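PDB 1YUZ: nigerythrin from Desulfovibrio vulgaris subsp. vulgaris, which shows NADH peroxidase activity in vitro and is a homodimeric iron protein carrying both diiron and rubredoxin-like centres. Local coordinates for residues 71-76 with 147-152; 177-182 with 189-194; 28-33 with 82-87. One frame throughout, in Å; residues are numbered along the deposited sequence. Where two conformers were deposited one is given.

Contact 1 of 3, residues 71-76 with 147-152; sequences AAELIH and LAESVH. With FE2 (Fe (II) ion), chain G; FE (Fe (III) ion), chain F.
Glu73 and Glu149 reach each other by matching torsions: in both, CG lies anti to the carbonyl carbon (chi1 -53° and -47°) and the chain bends again at chi2, which swings the carboxylates from opposing helices into the gap between them. There each carboxylate bridges the two irons. Glu73 holds the Fe(II) ion through OE2 at 2.0 Å and the Fe(III) ion through OE1 at 2.2 Å; Glu149 gives OE1 to Fe(II) and OE2 to Fe(III), 2.0 Å from that metal. The close approach of Glu73 OE1 to Glu149 OE2, 3.3 Å, follows from shared ligation. A water bound to both irons adds a third bridge. His152 supplies ND1 to the Fe(II) ion alone, at 2.2 Å, its ring turned 82° from the plane of the Glu73 carboxylate. This is the hemerythrin-like diiron centre inside the four-helix bundle of the ferritin-like fold; helices 60-87 and 136-161, nearly antiparallel here with segment axes 11.2 Å apart, give Glu73, Glu149 and His152. Helix 29-56 adds Glu40 to the Fe(III) site, and helix 104-132 adds Glu118 there and Glu115 to the Fe(II) site. His152 NE2 is hydrogen-bonded to the carbonyl of Gly178; with ND1 on the metal, the ring is tied at both nitrogens, which should limit its rotation. Ala72 supports the same ring with its methyl group, CB lying 3.5 Å from His152 CE1. His76 hydrogen-bonds through ND1 to Glu40 and weakly to Glu73 OE1, a position from which it could steady both carboxylates; it does not itself bind iron. Against the edge of its ring, close to the ring plane, lies the methyl group of Ala148, CB 3.6 Å from His76 NE2.

Contact 2 of 3, residues 177-182 with 189-194; sequences CGYIHK and CPICFR. With FE (Fe (III) ion), chain H.
Cys177 faces Cys189 and Cys192 across the tetracysteinyl iron centre of the rubredoxin-like domain, where two Cys-x-x-Cys loops grip one Fe(III) ion. Cys177, Cys189 and Cys192 each bind it through SG, with Cys177 SG 2.3 Å from the metal, and Cys174 provides the fourth sulfur. The shared ion brings Cys177 SG within 3.5 Å of Cys189 SG. Backbone amides point at the thiolates, as is usual in rubredoxin knuckles: Tyr179 N donates to Cys177 SG nearly straight, at 164°, and Cys192 N donates to Cys189 SG. Such bonds probably stabilise charge on the sulfurs and so influence the redox potential. Ile191 lays its CB and CG2 beside Cys177 SG, an apolar cover close to the metal; its CB is 3.7 Å from that sulfur. Tyr179 has CG anti to its backbone nitrogen (chi1 -180°), which directs the ring across Pro190. The proline meets it over one face in a CH-pi contact, CD sitting 3.3 Å from the ring centroid and almost above its centre. Cys189 SG approaches the same ring obliquely, a sulfur-aromatic contact, and touches Tyr179 CB at 3.5 Å. At the other end of the ring, the hydroxyl is fixed by a short hydrogen bond, 2.6 Å from Tyr179 OH to His181 ND1.

Contact 3 of 3, residues 28-33 with 82-87; sequences STLENL and ALVAEM
Leu33 and Leu30 face Leu83, Val84 and Met87 in a wholly apolar contact between the start of helix 29-56 and the end of helix 60-87. The closest touch is that of Leu33 CB with Val84 CG2, 3.5 Å, the two side chains sliding past one another in opposite directions. Further out, Leu33 splits its two methyl groups over Leu83: CD1 lies 3.9 Å from Leu83 CB, while CD2 meets Leu83 CD1. Val84 is thereby wedged between both leucines of the other helix, since its second methyl, CG1, is 4.1 Å from Leu30 CD1. Leu30, with CG anti to the backbone nitrogen (chi1 176°), leans its branch toward helix 60-87, where the thioether of Met87 crosses it at a slant. In the conformer described, one of two for this methionine, Met87 SD is 3.8 Å from Leu30 CD1.

No hydrogen bond crosses between the two segments; within 28-33 a capping box closes the N-terminus of helix 29-56. Ser28 is the N-cap: its OG accepts from Glu31 N at 3.2 Å, and Ser28 N returns a bond of 2.9 Å to Glu31 OE1, using the lone pair of that oxygen directed away from OE2.

The axes of the two short helical segments pass 9.9 Å apart, with 133° between their N-to-C directions. Phe142 and Val141 of helix 136-161 add to the packing around Leu33 and Leu83. These neighbouring helices run in broadly opposite directions but cross at a marked angle here, at one end of the four-helix bundle of the ferritin-like fold.

How the contacts relate
Along the chain, the segments of contacts 3 and 1 alternate, and contact 2 follows both in the rubredoxin-like region. Contacts 1 and 3 share helix 60-87, which carries the diiron ligands midway and packs on helix 29-56 at its C-terminal end; their centres are about 19 Å apart. Contact 2 lies against contact 1, centres about 9 Å apart: the Ile191 side chain rests on helix 136-161 at Ala148, and Ile75 of helix 60-87 packs against the backbone of Cys177. The rubredoxin-like iron thus sits beside the diiron centre of the same chain, a placement that would suit electron transfer between them. Contact 3 is remote from contact 2, about 24 Å between centres.

Contact 1 of 3, residues 71-76 with 147-152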
loop_
_atom_site.group_PDB
_atom_site.type_symbol
_atom_site.label_atom_id
_atom_site.label_comp_id
_atom_site.label_asym_id
_atom_site.label_seq_id
_atom_site.Cartn_x
_atom_site.Cartn_y
_atom_site.Cartn_z
ATOM N N ALA B 71 -13.703 5.957 11.169
ATOM C CA ALA B 71 -15.150 5.890 11.021
ATOM C C ALA B 71 -15.531 4.687 10.162
ATOM O O ALA B 71 -16.542 4.028 10.415
ATOM C CB ALA B 71 -15.670 7.179 10.404
ATOM N N ALA B 72 -14.718 4.396 9.153
ATOM C CA ALA B 72 -14.969 3.252 8.284
ATOM C C ALA B 72 -14.891 1.960 9.089
ATOM O O ALA B 72 -15.710 1.062 8.913
ATOM C CB ALA B 72 -13.953 3.220 7.149
ATOM N N GLU B 73 -13.909 1.866 9.980
ATOM C CA GLU B 73 -13.772 0.662 10.781
ATOM C C GLU B 73 -14.976 0.504 11.711
ATOM O O GLU B 73 -15.395 -0.615 12.011
ATOM C CB GLU B 73 -12.476 0.689 11.598
ATOM C CG GLU B 73 -11.194 0.958 10.803
ATOM C CD GLU B 73 -11.041 0.105 9.553
ATOM O OE1 GLU B 73 -11.513 -1.054 9.528
ATOM O OE2 GLU B 73 -10.412 0.592 8.589
ATOM N N LEU B 74 -15.540 1.624 12.155
ATOM C CA LEU B 74 -16.702 1.579 13.035
ATOM C C LEU B 74 -17.899 1.020 12.266
ATOM O O LEU B 74 -18.752 0.340 12.836
ATOM C CB LEU B 74 -17.013 2.976 13.574
ATOM C CG LEU B 74 -18.042 3.029 14.705
ATOM C CD1 LEU B 74 -17.592 2.132 15.857
ATOM C CD2 LEU B 74 -18.206 4.465 15.172
ATOM N N ILE B 75 -17.960 1.312 10.970
ATOM C CA ILE B 75 -19.027 0.805 10.118
ATOM C C ILE B 75 -18.844 -0.709 10.014
ATOM O O ILE B 75 -19.813 -1.460 10.074
ATOM C CB ILE B 75 -18.977 1.453 8.709
ATOM C CG1 ILE B 75 -19.423 2.914 8.811
ATOM C CG2 ILE B 75 -19.865 0.678 7.731
ATOM C CD1 ILE B 75 -19.297 3.689 7.524
ATOM N N HIS B 76 -17.599 -1.157 9.871
ATOM C CA HIS B 76 -17.315 -2.586 9.787
ATOM C C HIS B 76 -17.763 -3.272 11.072
ATOM O O HIS B 76 -18.400 -4.323 11.036
ATOM C CB HIS B 76 -15.820 -2.813 9.563
ATOM C CG HIS B 76 -15.334 -2.321 8.236
ATOM N ND1 HIS B 76 -13.997 -2.207 7.926
ATOM C CD2 HIS B 76 -16.011 -1.903 7.141
ATOM C CE1 HIS B 76 -13.870 -1.738 6.698
ATOM N NE2 HIS B 76 -15.078 -1.544 6.200
ATOM N N LEU B 147 -13.098 -5.338 0.960
ATOM C CA LEU B 147 -12.966 -4.429 -0.172
ATOM C C LEU B 147 -12.558 -3.027 0.254
ATOM O O LEU B 147 -11.764 -2.371 -0.421
ATOM C CB LEU B 147 -14.278 -4.367 -0.948
ATOM C CG LEU B 147 -14.618 -5.655 -1.702
ATOM C CD1 LEU B 147 -16.065 -5.611 -2.158
ATOM C CD2 LEU B 147 -13.678 -5.833 -2.880
ATOM N N ALA B 148 -13.101 -2.562 1.371
ATOM C CA ALA B 148 -12.763 -1.232 1.848
ATOM C C ALA B 148 -11.327 -1.178 2.352
ATOM O O ALA B 148 -10.651 -0.167 2.185
ATOM C CB ALA B 148 -13.722 -0.815 2.955
ATOM N N GLU B 149 -10.844 -2.265 2.948
ATOM C CA GLU B 149 -9.490 -2.265 3.495
ATOM C C GLU B 149 -8.414 -2.026 2.446
ATOM O O GLU B 149 -7.444 -1.319 2.705
ATOM C CB GLU B 149 -9.201 -3.576 4.234
ATOM C CG GLU B 149 -10.297 -4.023 5.204
ATOM C CD GLU B 149 -10.552 -3.059 6.354
ATOM O OE1 GLU B 149 -10.468 -1.827 6.160
ATOM O OE2 GLU B 149 -10.869 -3.546 7.459
ATOM N N SER B 150 -8.565 -2.605 1.260
ATOM C CA SER B 150 -7.547 -2.379 0.249
ATOM C C SER B 150 -7.610 -0.933 -0.248
ATOM O O SER B 150 -6.602 -0.376 -0.670
ATOM C CB SER B 150 -7.685 -3.383 -0.899
ATOM O OG SER B 150 -8.981 -3.373 -1.459
ATOM N N VAL B 151 -8.792 -0.324 -0.192
ATOM C CA VAL B 151 -8.930 1.075 -0.590
ATOM C C VAL B 151 -8.221 1.913 0.476
ATOM O O VAL B 151 -7.512 2.865 0.162
ATOM C CB VAL B 151 -10.417 1.488 -0.693
ATOM C CG1 VAL B 151 -10.545 3.006 -0.746
ATOM C CG2 VAL B 151 -11.033 0.879 -1.942
ATOM N N HIS B 152 -8.397 1.545 1.741
ATOM C CA HIS B 152 -7.743 2.263 2.830
ATOM C C HIS B 152 -6.230 2.182 2.672
ATOM O O HIS B 152 -5.514 3.157 2.903
ATOM C CB HIS B 152 -8.130 1.653 4.176
ATOM C CG HIS B 152 -9.586 1.773 4.497
ATOM N ND1 HIS B 152 -10.177 1.073 5.527
ATOM C CD2 HIS B 152 -10.567 2.517 3.934
ATOM C CE1 HIS B 152 -11.460 1.381 5.584
ATOM N NE2 HIS B 152 -11.722 2.254 4.628
HETATM FE FE FE2 G . -9.467 -0.349 7.075
HETATM FE FE FE F . -10.316 -2.868 9.302
HETATM O O HOH W 1 -8.820 -1.725 8.749
#

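Contact 2 of 3, residues 177-182 with 189-194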
loop_
_atom_site.group_PDB
_atom_site.type_symbol
_atom_site.label_atom_id
_atom_site.label_comp_id
_atom_site.label_asym_id
_atom_site.label_seq_id
_atom_site.Cartn_x
_atom_site.Cartn_y
_atom_site.Cartn_z
ATOM N N CYS B 177 -20.547 1.409 4.004
ATOM C CA CYS B 177 -19.367 0.570 3.865
ATOM C C CYS B 177 -18.163 1.463 4.109
ATOM O O CYS B 177 -18.311 2.676 4.277
ATOM C CB CYS B 177 -19.312 -0.131 2.496
ATOM S SG CYS B 177 -18.625 0.783 1.105
ATOM N N GLY B 178 -16.979 0.873 4.141
ATOM C CA GLY B 178 -15.792 1.652 4.428
ATOM C C GLY B 178 -15.134 2.409 3.295
ATOM O O GLY B 178 -14.058 2.967 3.481
ATOM N N TYR B 179 -15.761 2.442 2.126
ATOM C CA TYR B 179 -15.160 3.142 1.002
ATOM C C TYR B 179 -14.916 4.619 1.280
ATOM O O TYR B 179 -15.788 5.326 1.786
ATOM C CB TYR B 179 -16.031 3.015 -0.247
ATOM C CG TYR B 179 -15.438 3.724 -1.443
ATOM C CD1 TYR B 179 -14.307 3.221 -2.090
ATOM C CD2 TYR B 179 -15.991 4.912 -1.916
ATOM C CE1 TYR B 179 -13.746 3.886 -3.181
ATOM C CE2 TYR B 179 -15.438 5.582 -3.003
ATOM C CZ TYR B 179 -14.318 5.065 -3.630
ATOM O OH TYR B 179 -13.780 5.717 -4.720
ATOM N N ILE B 180 -13.716 5.071 0.940
ATOM C CA ILE B 180 -13.332 6.461 1.116
ATOM C C ILE B 180 -12.813 6.984 -0.208
ATOM O O ILE B 180 -11.989 6.341 -0.854
ATOM C CB ILE B 180 -12.213 6.613 2.167
ATOM C CG1 ILE B 180 -12.746 6.229 3.547
ATOM C CG2 ILE B 180 -11.682 8.050 2.165
ATOM C CD1 ILE B 180 -11.684 6.157 4.621
ATOM N N HIS B 181 -13.311 8.146 -0.612
ATOM C CA HIS B 181 -12.873 8.767 -1.848
ATOM C C HIS B 181 -12.238 10.107 -1.517
ATOM O O HIS B 181 -12.745 10.845 -0.676
ATOM C CB HIS B 181 -14.051 9.010 -2.791
ATOM C CG HIS B 181 -13.635 9.272 -4.203
ATOM N ND1 HIS B 181 -13.454 8.258 -5.118
ATOM C CD2 HIS B 181 -13.302 10.419 -4.840
ATOM C CE1 HIS B 181 -13.026 8.769 -6.258
ATOM N NE2 HIS B 181 -12.925 10.079 -6.116
ATOM N N LYS B 182 -11.126 10.416 -2.174
ATOM C CA LYS B 182 -10.449 11.687 -1.963
ATOM C C LYS B 182 -10.890 12.635 -3.067
ATOM O O LYS B 182 -10.638 12.390 -4.243
ATOM C CB LYS B 182 -8.929 11.514 -2.013
ATOM C CG LYS B 182 -8.168 12.827 -1.848
ATOM C CD LYS B 182 -6.661 12.606 -1.836
ATOM C CE LYS B 182 -5.899 13.920 -1.697
ATOM N NZ LYS B 182 -6.043 14.789 -2.898
ATOM N N CYS B 189 -20.547 4.874 -4.770
ATOM C CA CYS B 189 -19.609 3.962 -4.138
ATOM C C CYS B 189 -19.351 2.744 -5.021
ATOM O O CYS B 189 -20.285 2.083 -5.462
ATOM C CB CYS B 189 -20.164 3.506 -2.795
ATOM S SG CYS B 189 -19.038 2.425 -1.922
ATOM N N PRO B 190 -18.075 2.429 -5.290
ATOM C CA PRO B 190 -17.761 1.270 -6.131
ATOM C C PRO B 190 -17.979 -0.055 -5.410
ATOM O O PRO B 190 -18.022 -1.111 -6.040
ATOM C CB PRO B 190 -16.296 1.497 -6.493
ATOM C CG PRO B 190 -15.761 2.173 -5.265
ATOM C CD PRO B 190 -16.851 3.175 -4.947
ATOM N N ILE B 191 -18.120 0.002 -4.090
ATOM C CA ILE B 191 -18.320 -1.206 -3.305
ATOM C C ILE B 191 -19.793 -1.554 -3.099
ATOM O O ILE B 191 -20.166 -2.721 -3.212
ATOM C CB ILE B 191 -17.611 -1.091 -1.926
ATOM C CG1 ILE B 191 -16.091 -1.052 -2.130
ATOM C CG2 ILE B 191 -17.996 -2.265 -1.028
ATOM C CD1 ILE B 191 -15.298 -0.824 -0.848
ATOM N N CYS B 192 -20.632 -0.554 -2.828
ATOM C CA CYS B 192 -22.055 -0.806 -2.586
ATOM C C CYS B 192 -23.017 0.026 -3.433
ATOM O O CYS B 192 -24.233 -0.120 -3.312
ATOM C CB CYS B 192 -22.381 -0.578 -1.110
ATOM S SG CYS B 192 -22.321 1.158 -0.625
ATOM N N PHE B 193 -22.476 0.909 -4.265
ATOM C CA PHE B 193 -23.274 1.763 -5.147
ATOM C C PHE B 193 -24.058 2.913 -4.509
ATOM O O PHE B 193 -24.863 3.547 -5.187
ATOM C CB PHE B 193 -24.231 0.910 -5.992
ATOM C CG PHE B 193 -23.562 0.163 -7.125
ATOM C CD1 PHE B 193 -22.175 0.175 -7.288
ATOM C CD2 PHE B 193 -24.331 -0.566 -8.028
ATOM C CE1 PHE B 193 -21.570 -0.530 -8.332
ATOM C CE2 PHE B 193 -23.735 -1.273 -9.072
ATOM C CZ PHE B 193 -22.355 -1.256 -9.224
ATOM N N ARG B 194 -23.843 3.196 -3.227
ATOM C CA ARG B 194 -24.551 4.320 -2.608
ATOM C C ARG B 194 -24.139 5.597 -3.338
ATOM O O ARG B 194 -22.967 5.788 -3.647
ATOM C CB ARG B 194 -24.196 4.455 -1.120
ATOM C CG ARG B 194 -25.052 3.622 -0.172
ATOM C CD ARG B 194 -26.502 4.104 -0.141
ATOM N NE ARG B 194 -27.359 3.190 0.615
ATOM C CZ ARG B 194 -27.660 3.317 1.904
ATOM N NH1 ARG B 194 -27.185 4.332 2.612
ATOM N NH2 ARG B 194 -28.423 2.406 2.492
HETATM FE FE FE H . -20.284 1.900 -0.005
#

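Contact 3 of 3, residues 28-33 with 82-87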
loop_
_atom_site.group_PDB
_atom_site.type_symbol
_atom_site.label_atom_id
_atom_site.label_comp_id
_atom_site.label_asym_id
_atom_site.label_seq_id
_atom_site.Cartn_x
_atom_site.Cartn_y
_atom_site.Cartn_z
ATOM N N SER B 28 -14.830 -20.865 14.020
ATOM C CA SER B 28 -16.159 -20.875 13.424
ATOM C C SER B 28 -16.426 -19.457 12.936
ATOM O O SER B 28 -15.758 -18.514 13.361
ATOM C CB SER B 28 -17.207 -21.259 14.466
ATOM O OG SER B 28 -17.299 -20.268 15.472
ATOM N N THR B 29 -17.399 -19.298 12.050
ATOM C CA THR B 29 -17.706 -17.964 11.553
ATOM C C THR B 29 -18.092 -17.038 12.703
ATOM O O THR B 29 -17.751 -15.857 12.696
ATOM C CB THR B 29 -18.823 -18.009 10.500
ATOM O OG1 THR B 29 -18.323 -18.642 9.316
ATOM C CG2 THR B 29 -19.296 -16.604 10.155
ATOM N N LEU B 30 -18.790 -17.572 13.701
ATOM C CA LEU B 30 -19.176 -16.765 14.851
ATOM C C LEU B 30 -17.920 -16.250 15.546
ATOM O O LEU B 30 -17.832 -15.072 15.895
ATOM C CB LEU B 30 -20.003 -17.587 15.844
ATOM C CG LEU B 30 -20.369 -16.837 17.128
ATOM C CD1 LEU B 30 -21.183 -15.597 16.777
ATOM C CD2 LEU B 30 -21.153 -17.745 18.065
ATOM N N GLU B 31 -16.953 -17.140 15.753
ATOM C CA GLU B 31 -15.701 -16.760 16.396
ATOM C C GLU B 31 -14.947 -15.753 15.530
ATOM O O GLU B 31 -14.357 -14.804 16.046
ATOM C CB GLU B 31 -14.823 -17.995 16.634
ATOM C CG GLU B 31 -15.424 -19.018 17.592
ATOM C CD GLU B 31 -14.530 -20.230 17.798
ATOM O OE1 GLU B 31 -14.125 -20.856 16.797
ATOM O OE2 GLU B 31 -14.236 -20.561 18.967
ATOM N N ASN B 32 -14.974 -15.956 14.216
ATOM C CA ASN B 32 -14.281 -15.056 13.302
ATOM C C ASN B 32 -14.902 -13.667 13.307
ATOM O O ASN B 32 -14.193 -12.663 13.238
ATOM C CB ASN B 32 -14.271 -15.633 11.888
ATOM C CG ASN B 32 -13.556 -16.964 11.819
ATOM O OD1 ASN B 32 -12.674 -17.241 12.633
ATOM N ND2 ASN B 32 -13.920 -17.787 10.845
ATOM N N LEU B 33 -16.225 -13.603 13.393
ATOM C CA LEU B 33 -16.905 -12.317 13.440
ATOM C C LEU B 33 -16.445 -11.559 14.682
ATOM O O LEU B 33 -16.170 -10.361 14.622
ATOM C CB LEU B 33 -18.423 -12.515 13.483
ATOM C CG LEU B 33 -19.095 -12.826 12.143
ATOM C CD1 LEU B 33 -20.495 -13.381 12.365
ATOM C CD2 LEU B 33 -19.143 -11.554 11.307
ATOM N N ALA B 82 -23.897 -6.722 14.168
ATOM C CA ALA B 82 -25.288 -7.045 13.870
ATOM C C ALA B 82 -25.457 -8.548 13.685
ATOM O O ALA B 82 -26.441 -9.129 14.143
ATOM C CB ALA B 82 -25.741 -6.307 12.622
ATOM N N LEU B 83 -24.498 -9.176 13.014
ATOM C CA LEU B 83 -24.564 -10.614 12.789
ATOM C C LEU B 83 -24.348 -11.393 14.080
ATOM O O LEU B 83 -25.057 -12.362 14.355
ATOM C CB LEU B 83 -23.528 -11.048 11.749
ATOM C CG LEU B 83 -23.748 -10.573 10.311
ATOM C CD1 LEU B 83 -22.698 -11.198 9.406
ATOM C CD2 LEU B 83 -25.144 -10.965 9.846
ATOM N N VAL B 84 -23.371 -10.976 14.875
ATOM C CA VAL B 84 -23.093 -11.654 16.133
ATOM C C VAL B 84 -24.277 -11.531 17.092
ATOM O O VAL B 84 -24.627 -12.489 17.783
ATOM C CB VAL B 84 -21.835 -11.074 16.818
ATOM C CG1 VAL B 84 -21.628 -11.739 18.172
ATOM C CG2 VAL B 84 -20.614 -11.290 15.932
ATOM N N ALA B 85 -24.891 -10.352 17.119
ATOM C CA ALA B 85 -26.029 -10.086 17.997
ATOM C C ALA B 85 -27.217 -11.012 17.756
ATOM O O ALA B 85 -27.901 -11.409 18.699
ATOM C CB ALA B 85 -26.467 -8.631 17.851
ATOM N N GLU B 86 -27.464 -11.337 16.492
ATOM C CA GLU B 86 -28.574 -12.207 16.128
ATOM C C GLU B 86 -28.324 -13.638 16.585
ATOM O O GLU B 86 -29.259 -14.368 16.914
ATOM C CB GLU B 86 -28.779 -12.184 14.611
ATOM C CG GLU B 86 -29.091 -10.809 14.048
ATOM C CD GLU B 86 -29.233 -10.818 12.539
ATOM O OE1 GLU B 86 -30.074 -11.585 12.027
ATOM O OE2 GLU B 86 -28.504 -10.057 11.866
ATOM N N MET B 87 -27.056 -14.030 16.609
ATOM C CA MET B 87 -26.680 -15.379 17.011
ATOM C C MET B 87 -26.409 -15.475 18.510
ATOM O O MET B 87 -26.679 -16.503 19.132
ATOM C CB MET B 87 -25.447 -15.823 16.222
ATOM C CG MET B 87 -25.090 -17.290 16.374
ATOM S SD MET B 87 -23.837 -17.798 15.183
ATOM C CE MET B 87 -24.864 -18.275 13.792
#